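Exo beta-1,2-glucooligosaccharide sophorohydrolase (non-reducing end) (Parabacteroides distasonis ATCC 8503, PDB 5Z06) hydrolyses linear beta-1,2-glucan and beta-1,2-glucooligosaccharides of four or more units as an exo-acting glycoside hydrolase, releasing sophorose from the non-reducing end. Local coordinates at residues A[527-532]-A[599-604]; A[504-509]-A[603-608]; A[523-528]-A[560-565]; A[496-501]-A[510-515]. One frame throughout, in Å; residues are numbered along the deposited sequence.

Contact 1: residues A[527-532]-A[599-604]; sequences GVSNGG and AQEPMP
Two bound waters bridge Ser-529, Asn-530 and Gly-532 to Glu-601, and both give a hydrogen to the same carboxylate oxygen, Glu-601 OE1. The seam joins two irregular loops of the GH144 catalytic domain: a type II' beta turn from Val-528 to Gly-531, and an inverse gamma turn centred on Pro-602. One water also takes a hydrogen from Ser-529 OG; the other accepts from Gly-532 N and donates to Asn-530 OD1, at 2.7 Å from that oxygen. Glu-601 OE1 therefore reaches the turn through solvent, standing 4.2 Å from Ser-529 OG, while its own CG packs 3.9 Å from Gly-532 C.

The direct polar link is the amide of Asn-530. Its ND2 donates to Pro-602 O at 2.7 Å and an almost straight 168°. The acceptor lies close to the amide plane, although the donor is tilted from the plane of the carbonyl. With chi1 at 64°, Asn-530 CG sits between its backbone N and carbonyl carbon, which carries the amide across to the proline. The two ends of this amide are thus fixed differently, ND2 by a carbonyl and OD1 by water. Helix 556-573 backs the pair, with Ile-566 against Asn-530 and Asn-567 and Tyr-570 against Pro-602.

Met-603, bent at chi2 and chi3, slides past Asn-530 in the opposite direction. Its SD lies 3.6 Å from Asn-530 ND2, and its methyl CE is 3.6 Å from Ser-529 OG.

Contact 2: residues A[504-509]-A[603-608]; sequences WGRVED and MPHRDN
Where helix 495-505 ends, Arg-506 turns out of helical geometry with positive phi (64°) and faces the short 3-10 segment 604-605; the backbones stay well apart, Arg-506 CA and His-605 CA being 8.9 Å from each other. Side chains and water bridge the interval. The side chains of His-605 and Arg-506 cross at about a right angle, with His-605 NE2 3.5 Å from Arg-506 CG, so the aliphatic part of the arginine makes this contact; its NH1 is bonded back to Asp-503 O.

Arg-606 lays its guanidinium over His-605 CD2, which stands 3.5 Å above the centre of that plane. Two waters donate to Trp-504 O. One is 2.8 Å from His-605 NE2, while the other lies in the plane of the Arg-606 guanidinium at its edge and accepts from NH2 at 2.7 Å. Were His-605 replaced by an alanine, the first water would probably lose its imidazole partner, and Arg-506 CG and the Arg-606 guanidinium the ring that packs on them. Further along, Val-507 CG1 and Met-603 CE meet tip to tip at 4.1 Å. The arrangement is a water-mediated surface junction between a helix C-terminus and a neighbouring loop of the glycoamylase-like domain.

Contact 3: residues A[523-528]-A[560-565]; sequences NLKVGV and NQKMAK
Lys-562 NZ donates to the backbone carbonyl of Asn-523 at 2.6 Å, approaching nearly along the C=O axis (C=O...N 164°). Here a loop that follows strand 522-523 lies against helix 556-573 of the glycoamylase-like domain, and Lys-562 and Met-563, neighbours on that helix, supply the contact. The lysine is extended beyond CG, and its CD also passes 3.1 Å from Asn-523 O. A water accepts from the same NZ and, weakly, from Lys-525 N. Replacing Lys-562 by a leucine would probably leave Asn-523 O without this donor and the water without its lysine partner.

Leu-524 occupies the angle between the two helix residues. Its CD1 is 3.8 Å from Lys-562 CB, where the side chains run past each other in opposite directions, and 3.8 Å from Met-563 CG, where they cross at about a right angle.

Outside this layer, Lys-525 brings its NZ within 4.1 Å of Lys-562 NZ. Glu-558 OE2, which forms a salt bridge with Lys-525 and a long, weak ion pair with Lys-562, probably offsets the like charges. The Asn-523 side chain is held on the far side by Gly-516 and Thr-518.

Met-563, also extended beyond CG, reaches Gly-527, where a CB would collide with it; its methyl CE ends 3.7 Å from Gly-527 CA.

Contact 4: residues A[496-501]-A[510-515]; sequences YAQEYR and GKMYTN
Arg-501 runs extended from CG to NE (chi2 168°, chi3 -172°), which carries its guanidinium from the helix to the turn beside it, where NH1 donates to Lys-511 O at 2.8 Å. The bond is bent, 147° at the hydrogen, with the donor above the carbonyl plane and the acceptor tilted out of the guanidinium plane. Over one face of the guanidinium stands Tyr-513 N, 3.5 Å above the plane and offset toward its rim, and NH2 lies 3.7 Å from Tyr-513 CB. Gly-462 and Ser-492 take further N-H groups of this buried arginine, from NE and NH1 respectively.

The receiving segment is a type I beta turn from Gly-510 to Tyr-513, closed by Tyr-513 N bonding to Gly-510 O; it lies where the chain leaving helix 495-505 has come back against the helix flank. Lys-511 O takes a second, weaker approach from Gln-498 CA, a CA-H...O contact of 3.3 Å.

The amide of Gln-498 meets Met-512 SD, which lies 3.3 Å from Gln-498 CD. Bends at chi2 and chi3 bring the methionine's end back to the helix although its CB points away from it. Gln-498 NE2 is bonded to Gln-493 O, and Met-512 CE packs 3.6 Å from NE2.

Overall arrangement
From the N terminus, helix 495-505 comes first, and contact 4 closes a short loop when 510-515 folds back on 496-501. Contact 2 starts before that loop is finished, at 504-509, so the two cross along the chain; it then spans to 603-608. Contact 3 lies wholly within that long span, bringing 523-528 onto helix 556-573. Contact 1 starts from the overlapping segment 527-532 and ends at 599-604, sharing Met-603 and Pro-604 with contact 2. Asn-515 and Tyr-513 bond to Gly-527, and Asp-509 to Ser-529, joining the loops. Together the four tie helices 495-505 and 556-573 and the loop after strand 597-599 around segment 523-532.

Contact 1: residues A[527-532]-A[599-604]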
loop_
_atom_site.group_PDB
_atom_site.type_symbol
_atom_site.label_atom_id
_atom_site.label_comp_id
_atom_site.label_asym_id
_atom_site.label_seq_id
_atom_site.Cartn_x
_atom_site.Cartn_y
_atom_site.Cartn_z
ATOM N N GLY A 527 -15.487 22.696 -0.399
ATOM C CA GLY A 527 -14.538 21.784 -0.976
ATOM C C GLY A 527 -13.887 22.347 -2.203
ATOM O O GLY A 527 -14.536 22.997 -3.032
ATOM N N VAL A 528 -12.606 22.053 -2.336
ATOM C CA VAL A 528 -11.856 22.417 -3.514
ATOM C C VAL A 528 -12.335 21.503 -4.614
ATOM O O VAL A 528 -12.519 20.295 -4.403
ATOM C CB VAL A 528 -10.361 22.179 -3.312
ATOM C CG1 VAL A 528 -9.597 22.352 -4.627
ATOM C CG2 VAL A 528 -9.822 23.134 -2.253
ATOM N N SER A 529 -12.529 22.082 -5.791
ATOM C CA SER A 529 -12.926 21.316 -6.955
ATOM C C SER A 529 -14.178 20.525 -6.602
ATOM O O SER A 529 -15.060 21.088 -5.930
ATOM C CB SER A 529 -11.754 20.461 -7.435
ATOM O OG SER A 529 -12.042 19.933 -8.701
ATOM N N ASN A 530 -14.292 19.259 -7.024
ATOM C CA ASN A 530 -15.443 18.449 -6.637
ATOM C C ASN A 530 -15.187 17.553 -5.432
ATOM O O ASN A 530 -15.932 16.606 -5.210
ATOM C CB ASN A 530 -16.060 17.690 -7.832
ATOM C CG ASN A 530 -15.135 16.661 -8.446
ATOM O OD1 ASN A 530 -13.998 16.482 -8.021
ATOM N ND2 ASN A 530 -15.638 15.972 -9.459
ATOM N N GLY A 531 -14.167 17.891 -4.636
ATOM C CA GLY A 531 -13.915 17.250 -3.344
ATOM C C GLY A 531 -12.478 16.825 -3.100
ATOM O O GLY A 531 -12.087 16.579 -1.957
ATOM N N GLY A 532 -11.696 16.728 -4.177
ATOM C CA GLY A 532 -10.335 16.295 -4.087
ATOM C C GLY A 532 -10.285 14.777 -3.991
ATOM O O GLY A 532 -11.301 14.090 -4.177
ATOM N N ALA A 599 -2.360 11.659 -6.639
ATOM C CA ALA A 599 -3.447 12.059 -5.753
ATOM C C ALA A 599 -4.704 12.123 -6.612
ATOM O O ALA A 599 -5.103 13.182 -7.032
ATOM C CB ALA A 599 -3.125 13.399 -5.084
ATOM N N GLN A 600 -5.309 10.969 -6.902
ATOM C CA GLN A 600 -6.382 10.922 -7.880
ATOM C C GLN A 600 -7.650 11.513 -7.345
ATOM O O GLN A 600 -7.900 11.535 -6.126
ATOM C CB GLN A 600 -6.633 9.488 -8.369
ATOM C CG GLN A 600 -5.446 8.823 -9.033
ATOM C CD GLN A 600 -4.898 9.625 -10.201
ATOM O OE1 GLN A 600 -4.340 10.699 -10.005
ATOM N NE2 GLN A 600 -5.049 9.095 -11.416
ATOM N N GLU A 601 -8.457 12.002 -8.275
ATOM C CA GLU A 601 -9.731 12.665 -7.947
ATOM C C GLU A 601 -10.725 12.297 -9.027
ATOM O O GLU A 601 -10.300 11.908 -10.115
ATOM C CB GLU A 601 -9.586 14.200 -7.947
ATOM C CG GLU A 601 -8.335 14.757 -7.311
ATOM C CD GLU A 601 -8.195 16.255 -7.542
ATOM O OE1 GLU A 601 -9.187 16.898 -7.950
ATOM O OE2 GLU A 601 -7.088 16.770 -7.288
ATOM N N PRO A 602 -12.039 12.506 -8.772
ATOM C CA PRO A 602 -13.028 12.352 -9.840
ATOM C C PRO A 602 -13.007 13.582 -10.758
ATOM O O PRO A 602 -13.967 14.365 -10.822
ATOM C CB PRO A 602 -14.352 12.200 -9.073
ATOM C CG PRO A 602 -14.152 12.979 -7.817
ATOM C CD PRO A 602 -12.679 12.871 -7.483
ATOM N N MET A 603 -11.892 13.721 -11.457
ATOM C CA MET A 603 -11.642 14.798 -12.402
ATOM C C MET A 603 -10.731 14.202 -13.475
ATOM O O MET A 603 -9.768 13.506 -13.113
ATOM C CB MET A 603 -10.905 15.941 -11.697
ATOM C CG MET A 603 -11.737 16.702 -10.669
ATOM S SD MET A 603 -13.115 17.600 -11.413
ATOM C CE MET A 603 -12.204 18.952 -12.169
ATOM N N PRO A 604 -10.998 14.483 -14.776
ATOM C CA PRO A 604 -10.175 13.905 -15.868
ATOM C C PRO A 604 -8.679 13.980 -15.670
ATOM O O PRO A 604 -7.977 13.017 -15.935
ATOM C CB PRO A 604 -10.577 14.733 -17.086
ATOM C CG PRO A 604 -12.023 15.078 -16.823
ATOM C CD PRO A 604 -12.186 15.177 -15.322
HETATM O O HOH W 1 -9.633 19.137 -9.360
HETATM O O HOH W 2 -11.555 16.938 -6.924
#

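Contact 2: residues A[504-509]-A[603-608]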
loop_
_atom_site.group_PDB
_atom_site.type_symbol
_atom_site.label_atom_id
_atom_site.label_comp_id
_atom_site.label_asym_id
_atom_site.label_seq_id
_atom_site.Cartn_x
_atom_site.Cartn_y
_atom_site.Cartn_z
ATOM N N TRP A 504 -3.517 23.494 -6.362
ATOM C CA TRP A 504 -3.579 22.044 -6.395
ATOM C C TRP A 504 -4.818 21.573 -7.122
ATOM O O TRP A 504 -4.744 20.629 -7.882
ATOM C CB TRP A 504 -3.435 21.411 -5.002
ATOM C CG TRP A 504 -4.601 21.494 -4.035
ATOM C CD1 TRP A 504 -4.731 22.351 -2.968
ATOM C CD2 TRP A 504 -5.742 20.639 -4.000
ATOM N NE1 TRP A 504 -5.878 22.078 -2.278
ATOM C CE2 TRP A 504 -6.518 21.031 -2.886
ATOM C CE3 TRP A 504 -6.188 19.573 -4.806
ATOM C CZ2 TRP A 504 -7.707 20.404 -2.556
ATOM C CZ3 TRP A 504 -7.373 18.952 -4.484
ATOM C CH2 TRP A 504 -8.136 19.379 -3.378
ATOM N N GLY A 505 -5.934 22.263 -6.912
ATOM C CA GLY A 505 -7.208 21.888 -7.483
ATOM C C GLY A 505 -7.258 22.031 -8.983
ATOM O O GLY A 505 -7.999 21.305 -9.650
ATOM N N ARG A 506 -6.485 22.983 -9.511
ATOM C CA ARG A 506 -6.476 23.300 -10.965
ATOM C C ARG A 506 -7.828 23.825 -11.450
ATOM O O ARG A 506 -8.124 23.770 -12.624
ATOM C CB ARG A 506 -6.048 22.066 -11.810
ATOM C CG ARG A 506 -4.871 21.264 -11.261
ATOM C CD ARG A 506 -3.650 22.130 -10.978
ATOM N NE ARG A 506 -3.187 22.904 -12.145
ATOM C CZ ARG A 506 -2.490 24.056 -12.106
ATOM N NH1 ARG A 506 -2.167 24.633 -10.948
ATOM N NH2 ARG A 506 -2.113 24.659 -13.243
ATOM N N VAL A 507 -8.647 24.296 -10.512
ATOM C CA VAL A 507 -9.941 24.883 -10.793
ATOM C C VAL A 507 -10.101 25.985 -9.784
ATOM O O VAL A 507 -9.363 26.070 -8.792
ATOM C CB VAL A 507 -11.137 23.905 -10.682
ATOM C CG1 VAL A 507 -11.082 22.829 -11.777
ATOM C CG2 VAL A 507 -11.230 23.279 -9.298
ATOM N N GLU A 508 -11.076 26.827 -10.057
ATOM C CA GLU A 508 -11.411 27.918 -9.172
ATOM C C GLU A 508 -12.388 27.439 -8.095
ATOM O O GLU A 508 -12.489 28.056 -7.047
ATOM C CB GLU A 508 -12.026 29.052 -9.982
ATOM C CG GLU A 508 -11.079 29.691 -10.978
ATOM C CD GLU A 508 -10.148 30.688 -10.317
ATOM O OE1 GLU A 508 -10.642 31.786 -9.942
ATOM O OE2 GLU A 508 -8.941 30.369 -10.171
ATOM N N ASP A 509 -13.090 26.332 -8.368
ATOM C CA ASP A 509 -14.164 25.847 -7.520
ATOM C C ASP A 509 -13.589 25.574 -6.131
ATOM O O ASP A 509 -12.569 24.888 -6.016
ATOM C CB ASP A 509 -14.768 24.517 -8.034
ATOM C CG ASP A 509 -15.246 24.554 -9.501
ATOM O OD1 ASP A 509 -14.923 25.500 -10.245
ATOM O OD2 ASP A 509 -15.934 23.601 -9.909
ATOM N N MET A 603 -11.892 13.721 -11.457
ATOM C CA MET A 603 -11.642 14.798 -12.402
ATOM C C MET A 603 -10.731 14.202 -13.475
ATOM O O MET A 603 -9.768 13.506 -13.113
ATOM C CB MET A 603 -10.905 15.941 -11.697
ATOM C CG MET A 603 -11.737 16.702 -10.669
ATOM S SD MET A 603 -13.115 17.600 -11.413
ATOM C CE MET A 603 -12.204 18.952 -12.169
ATOM N N PRO A 604 -10.998 14.483 -14.776
ATOM C CA PRO A 604 -10.175 13.905 -15.868
ATOM C C PRO A 604 -8.679 13.980 -15.670
ATOM O O PRO A 604 -7.977 13.017 -15.935
ATOM C CB PRO A 604 -10.577 14.733 -17.086
ATOM C CG PRO A 604 -12.023 15.078 -16.823
ATOM C CD PRO A 604 -12.186 15.177 -15.322
ATOM N N HIS A 605 -8.204 15.114 -15.184
ATOM C CA HIS A 605 -6.760 15.353 -15.030
ATOM C C HIS A 605 -6.143 14.651 -13.808
ATOM O O HIS A 605 -4.927 14.722 -13.598
ATOM C CB HIS A 605 -6.479 16.849 -14.980
ATOM C CG HIS A 605 -6.814 17.484 -13.665
ATOM N ND1 HIS A 605 -8.096 17.533 -13.171
ATOM C CD2 HIS A 605 -6.025 18.071 -12.731
ATOM C CE1 HIS A 605 -8.090 18.146 -12.003
ATOM N NE2 HIS A 605 -6.841 18.463 -11.699
ATOM N N ARG A 606 -6.971 13.999 -12.999
ATOM C CA ARG A 606 -6.517 13.257 -11.855
ATOM C C ARG A 606 -7.161 11.880 -11.908
ATOM O O ARG A 606 -7.469 11.281 -10.876
ATOM C CB ARG A 606 -6.890 14.017 -10.576
ATOM C CG ARG A 606 -6.171 15.350 -10.431
ATOM C CD ARG A 606 -4.759 15.198 -9.861
ATOM N NE ARG A 606 -4.048 16.476 -9.890
ATOM C CZ ARG A 606 -3.287 16.921 -10.892
ATOM N NH1 ARG A 606 -3.049 16.176 -11.971
ATOM N NH2 ARG A 606 -2.715 18.116 -10.789
ATOM N N ASP A 607 -7.357 11.367 -13.123
ATOM C CA ASP A 607 -7.868 10.005 -13.298
ATOM C C ASP A 607 -7.168 9.368 -14.486
ATOM O O ASP A 607 -7.169 9.924 -15.573
ATOM C CB ASP A 607 -9.359 10.060 -13.537
ATOM C CG ASP A 607 -9.990 8.707 -13.615
ATOM O OD1 ASP A 607 -9.406 7.741 -13.094
ATOM O OD2 ASP A 607 -11.093 8.612 -14.193
ATOM N N ASN A 608 -6.579 8.199 -14.267
ATOM C CA ASN A 608 -5.895 7.467 -15.328
ATOM C C ASN A 608 -6.263 5.983 -15.292
ATOM O O ASN A 608 -5.546 5.153 -15.836
ATOM C CB ASN A 608 -4.383 7.668 -15.196
ATOM C CG ASN A 608 -3.862 7.200 -13.858
ATOM O OD1 ASN A 608 -4.570 6.528 -13.097
ATOM N ND2 ASN A 608 -2.639 7.554 -13.554
HETATM O O HOH W 3 -5.947 18.486 -8.994
HETATM O O HOH W 4 -2.655 19.314 -8.352
#

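Contact 3: residues A[523-528]-A[560-565]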
loop_
_atom_site.group_PDB
_atom_site.type_symbol
_atom_site.label_atom_id
_atom_site.label_comp_id
_atom_site.label_asym_id
_atom_site.label_seq_id
_atom_site.Cartn_x
_atom_site.Cartn_y
_atom_site.Cartn_z
ATOM N N ASN A 523 -25.008 19.615 -4.811
ATOM C CA ASN A 523 -24.463 20.896 -4.510
ATOM C C ASN A 523 -23.489 20.830 -3.350
ATOM O O ASN A 523 -23.879 20.565 -2.220
ATOM C CB ASN A 523 -25.520 21.902 -4.165
ATOM C CG ASN A 523 -24.921 23.262 -4.085
ATOM O OD1 ASN A 523 -24.460 23.673 -3.031
ATOM N ND2 ASN A 523 -24.774 23.900 -5.230
ATOM N N LEU A 524 -22.238 21.144 -3.647
ATOM C CA LEU A 524 -21.161 21.020 -2.707
ATOM C C LEU A 524 -20.959 22.355 -2.016
ATOM O O LEU A 524 -20.476 23.294 -2.637
ATOM C CB LEU A 524 -19.891 20.608 -3.472
ATOM C CG LEU A 524 -18.802 19.927 -2.681
ATOM C CD1 LEU A 524 -19.332 18.665 -1.999
ATOM C CD2 LEU A 524 -17.633 19.601 -3.603
ATOM N N LYS A 525 -21.340 22.452 -0.743
ATOM C CA LYS A 525 -21.154 23.705 -0.004
ATOM C C LYS A 525 -19.690 24.052 0.222
ATOM O O LYS A 525 -19.283 25.204 0.130
ATOM C CB LYS A 525 -21.890 23.658 1.324
ATOM C CG LYS A 525 -23.408 23.739 1.180
ATOM C CD LYS A 525 -24.072 23.480 2.525
ATOM C CE LYS A 525 -25.570 23.708 2.501
ATOM N NZ LYS A 525 -26.311 22.420 2.527
ATOM N N VAL A 526 -18.883 23.050 0.505
ATOM C CA VAL A 526 -17.482 23.263 0.793
ATOM C C VAL A 526 -16.671 22.278 -0.019
ATOM O O VAL A 526 -17.090 21.143 -0.265
ATOM C CB VAL A 526 -17.235 23.042 2.283
ATOM C CG1 VAL A 526 -15.746 22.892 2.599
ATOM C CG2 VAL A 526 -17.849 24.181 3.085
ATOM N N GLY A 527 -15.487 22.696 -0.399
ATOM C CA GLY A 527 -14.538 21.784 -0.976
ATOM C C GLY A 527 -13.887 22.347 -2.203
ATOM O O GLY A 527 -14.536 22.997 -3.032
ATOM N N VAL A 528 -12.606 22.053 -2.336
ATOM C CA VAL A 528 -11.856 22.417 -3.514
ATOM C C VAL A 528 -12.335 21.503 -4.614
ATOM O O VAL A 528 -12.519 20.295 -4.403
ATOM C CB VAL A 528 -10.361 22.179 -3.312
ATOM C CG1 VAL A 528 -9.597 22.352 -4.627
ATOM C CG2 VAL A 528 -9.822 23.134 -2.253
ATOM N N ASN A 560 -19.277 15.792 3.192
ATOM C CA ASN A 560 -18.400 14.664 2.897
ATOM C C ASN A 560 -19.155 13.623 2.081
ATOM O O ASN A 560 -18.646 13.120 1.086
ATOM C CB ASN A 560 -17.876 14.007 4.184
ATOM C CG ASN A 560 -16.867 14.864 4.913
ATOM O OD1 ASN A 560 -16.530 15.971 4.478
ATOM N ND2 ASN A 560 -16.395 14.364 6.046
ATOM N N GLN A 561 -20.376 13.321 2.502
ATOM C CA GLN A 561 -21.180 12.321 1.811
ATOM C C GLN A 561 -21.401 12.717 0.358
ATOM O O GLN A 561 -21.352 11.870 -0.526
ATOM C CB GLN A 561 -22.505 12.112 2.521
ATOM C CG GLN A 561 -23.445 11.110 1.869
ATOM C CD GLN A 561 -24.769 11.064 2.575
ATOM O OE1 GLN A 561 -25.432 12.092 2.712
ATOM N NE2 GLN A 561 -25.162 9.887 3.033
ATOM N N LYS A 562 -21.635 14.002 0.129
ATOM C CA LYS A 562 -21.722 14.516 -1.218
ATOM C C LYS A 562 -20.472 14.251 -2.018
ATOM O O LYS A 562 -20.572 13.882 -3.191
ATOM C CB LYS A 562 -22.000 16.012 -1.216
ATOM C CG LYS A 562 -23.457 16.311 -0.992
ATOM C CD LYS A 562 -23.647 17.788 -0.813
ATOM C CE LYS A 562 -25.074 18.116 -0.460
ATOM N NZ LYS A 562 -25.128 19.576 -0.227
ATOM N N MET A 563 -19.308 14.455 -1.402
ATOM C CA MET A 563 -18.061 14.131 -2.070
ATOM C C MET A 563 -17.990 12.648 -2.481
ATOM O O MET A 563 -17.606 12.332 -3.600
ATOM C CB MET A 563 -16.874 14.538 -1.227
ATOM C CG MET A 563 -16.788 16.048 -1.079
ATOM S SD MET A 563 -15.421 16.528 -0.018
ATOM C CE MET A 563 -15.523 18.305 -0.146
ATOM N N ALA A 564 -18.381 11.752 -1.590
ATOM C CA ALA A 564 -18.392 10.343 -1.912
ATOM C C ALA A 564 -19.311 10.071 -3.088
ATOM O O ALA A 564 -18.920 9.406 -4.043
ATOM C CB ALA A 564 -18.799 9.515 -0.711
ATOM N N LYS A 565 -20.529 10.599 -3.031
ATOM C CA LYS A 565 -21.480 10.389 -4.115
ATOM C C LYS A 565 -21.013 10.961 -5.436
ATOM O O LYS A 565 -21.272 10.379 -6.471
ATOM C CB LYS A 565 -22.817 11.007 -3.759
ATOM C CG LYS A 565 -23.596 10.186 -2.749
ATOM C CD LYS A 565 -24.724 11.009 -2.162
ATOM C CE LYS A 565 -26.096 10.529 -2.574
ATOM N NZ LYS A 565 -27.090 11.589 -2.260
HETATM O O HOH W 5 -22.826 20.308 1.568
#

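Contact 4: residues A[496-501]-A[510-515]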
loop_
_atom_site.group_PDB
_atom_site.type_symbol
_atom_site.label_atom_id
_atom_site.label_comp_id
_atom_site.label_asym_id
_atom_site.label_seq_id
_atom_site.Cartn_x
_atom_site.Cartn_y
_atom_site.Cartn_z
ATOM N N TYR A 496 -4.112 34.328 -0.597
ATOM C CA TYR A 496 -3.089 33.303 -0.629
ATOM C C TYR A 496 -3.744 31.915 -0.548
ATOM O O TYR A 496 -3.337 31.000 -1.264
ATOM C CB TYR A 496 -2.073 33.472 0.516
ATOM C CG TYR A 496 -1.047 32.364 0.511
ATOM C CD1 TYR A 496 -1.330 31.127 1.100
ATOM C CD2 TYR A 496 0.179 32.520 -0.126
ATOM C CE1 TYR A 496 -0.429 30.084 1.059
ATOM C CE2 TYR A 496 1.104 31.481 -0.144
ATOM C CZ TYR A 496 0.781 30.260 0.449
ATOM O OH TYR A 496 1.654 29.203 0.439
ATOM N N ALA A 497 -4.730 31.761 0.330
ATOM C CA ALA A 497 -5.382 30.454 0.548
ATOM C C ALA A 497 -6.224 30.087 -0.661
ATOM O O ALA A 497 -6.333 28.914 -1.019
ATOM C CB ALA A 497 -6.242 30.464 1.804
ATOM N N GLN A 498 -6.813 31.105 -1.284
ATOM C CA GLN A 498 -7.540 30.919 -2.535
ATOM C C GLN A 498 -6.611 30.393 -3.611
ATOM O O GLN A 498 -6.927 29.398 -4.264
ATOM C CB GLN A 498 -8.200 32.221 -2.988
ATOM C CG GLN A 498 -9.334 32.690 -2.086
ATOM C CD GLN A 498 -9.816 34.076 -2.443
ATOM O OE1 GLN A 498 -9.915 34.422 -3.622
ATOM N NE2 GLN A 498 -10.148 34.870 -1.428
ATOM N N GLU A 499 -5.468 31.050 -3.769
ATOM C CA GLU A 499 -4.447 30.621 -4.727
ATOM C C GLU A 499 -3.907 29.211 -4.437
ATOM O O GLU A 499 -3.680 28.433 -5.347
ATOM C CB GLU A 499 -3.287 31.617 -4.769
ATOM C CG GLU A 499 -3.637 32.923 -5.474
ATOM C CD GLU A 499 -2.509 33.961 -5.448
ATOM O OE1 GLU A 499 -1.480 33.765 -4.767
ATOM O OE2 GLU A 499 -2.657 35.001 -6.116
ATOM N N TYR A 500 -3.699 28.899 -3.171
ATOM C CA TYR A 500 -3.254 27.568 -2.760
ATOM C C TYR A 500 -4.237 26.492 -3.206
ATOM O O TYR A 500 -3.837 25.466 -3.755
ATOM C CB TYR A 500 -3.071 27.543 -1.251
ATOM C CG TYR A 500 -2.705 26.206 -0.698
ATOM C CD1 TYR A 500 -3.704 25.282 -0.367
ATOM C CD2 TYR A 500 -1.380 25.857 -0.491
ATOM C CE1 TYR A 500 -3.390 24.047 0.149
ATOM C CE2 TYR A 500 -1.056 24.611 0.027
ATOM C CZ TYR A 500 -2.074 23.718 0.355
ATOM O OH TYR A 500 -1.792 22.467 0.865
ATOM N N ARG A 501 -5.520 26.751 -2.972
ATOM C CA ARG A 501 -6.577 25.851 -3.384
ATOM C C ARG A 501 -6.612 25.661 -4.879
ATOM O O ARG A 501 -6.609 24.519 -5.362
ATOM C CB ARG A 501 -7.910 26.345 -2.891
ATOM C CG ARG A 501 -8.033 26.219 -1.378
ATOM C CD ARG A 501 -9.234 26.974 -0.905
ATOM N NE ARG A 501 -9.288 27.051 0.550
ATOM C CZ ARG A 501 -9.405 28.151 1.295
ATOM N NH1 ARG A 501 -9.521 29.363 0.757
ATOM N NH2 ARG A 501 -9.427 28.019 2.623
ATOM N N GLY A 510 -14.228 26.123 -5.091
ATOM C CA GLY A 510 -13.788 25.911 -3.721
ATOM C C GLY A 510 -12.594 26.730 -3.276
ATOM O O GLY A 510 -12.128 26.587 -2.136
ATOM N N LYS A 511 -12.105 27.620 -4.132
ATOM C CA LYS A 511 -10.999 28.477 -3.727
ATOM C C LYS A 511 -11.398 29.391 -2.540
ATOM O O LYS A 511 -10.533 29.806 -1.787
ATOM C CB LYS A 511 -10.444 29.289 -4.907
ATOM C CG LYS A 511 -11.325 30.445 -5.333
ATOM C CD LYS A 511 -10.684 31.191 -6.487
ATOM C CE LYS A 511 -11.381 32.516 -6.695
ATOM N NZ LYS A 511 -10.624 33.346 -7.662
ATOM N N MET A 512 -12.690 29.666 -2.366
ATOM C CA MET A 512 -13.198 30.433 -1.204
ATOM C C MET A 512 -13.475 29.567 0.037
ATOM O O MET A 512 -14.164 30.004 0.955
ATOM C CB MET A 512 -14.498 31.184 -1.582
ATOM C CG MET A 512 -14.387 32.163 -2.753
ATOM S SD MET A 512 -13.034 33.309 -2.478
ATOM C CE MET A 512 -13.710 34.387 -1.202
ATOM N N TYR A 513 -12.928 28.352 0.054
ATOM C CA TYR A 513 -13.233 27.291 1.036
ATOM C C TYR A 513 -14.584 26.706 0.772
ATOM O O TYR A 513 -14.719 25.496 0.531
ATOM C CB TYR A 513 -13.113 27.708 2.510
ATOM C CG TYR A 513 -13.357 26.520 3.398
ATOM C CD1 TYR A 513 -12.393 25.534 3.550
ATOM C CD2 TYR A 513 -14.572 26.353 4.042
ATOM C CE1 TYR A 513 -12.620 24.422 4.359
ATOM C CE2 TYR A 513 -14.811 25.249 4.833
ATOM C CZ TYR A 513 -13.834 24.290 4.983
ATOM O OH TYR A 513 -14.127 23.210 5.774
ATOM N N THR A 514 -15.591 27.564 0.886
ATOM C CA THR A 514 -16.882 27.319 0.281
ATOM C C THR A 514 -16.750 27.168 -1.230
ATOM O O THR A 514 -15.836 27.701 -1.874
ATOM C CB THR A 514 -17.843 28.477 0.520
ATOM O OG1 THR A 514 -17.190 29.698 0.146
ATOM C CG2 THR A 514 -18.251 28.519 1.971
ATOM N N ASN A 515 -17.700 26.452 -1.793
ATOM C CA ASN A 515 -17.640 26.101 -3.194
ATOM C C ASN A 515 -18.959 26.566 -3.817
ATOM O O ASN A 515 -18.965 27.517 -4.609
ATOM C CB ASN A 515 -17.376 24.593 -3.319
ATOM C CG ASN A 515 -17.299 24.116 -4.753
ATOM O OD1 ASN A 515 -18.065 24.560 -5.611
ATOM N ND2 ASN A 515 -16.401 23.169 -5.013
#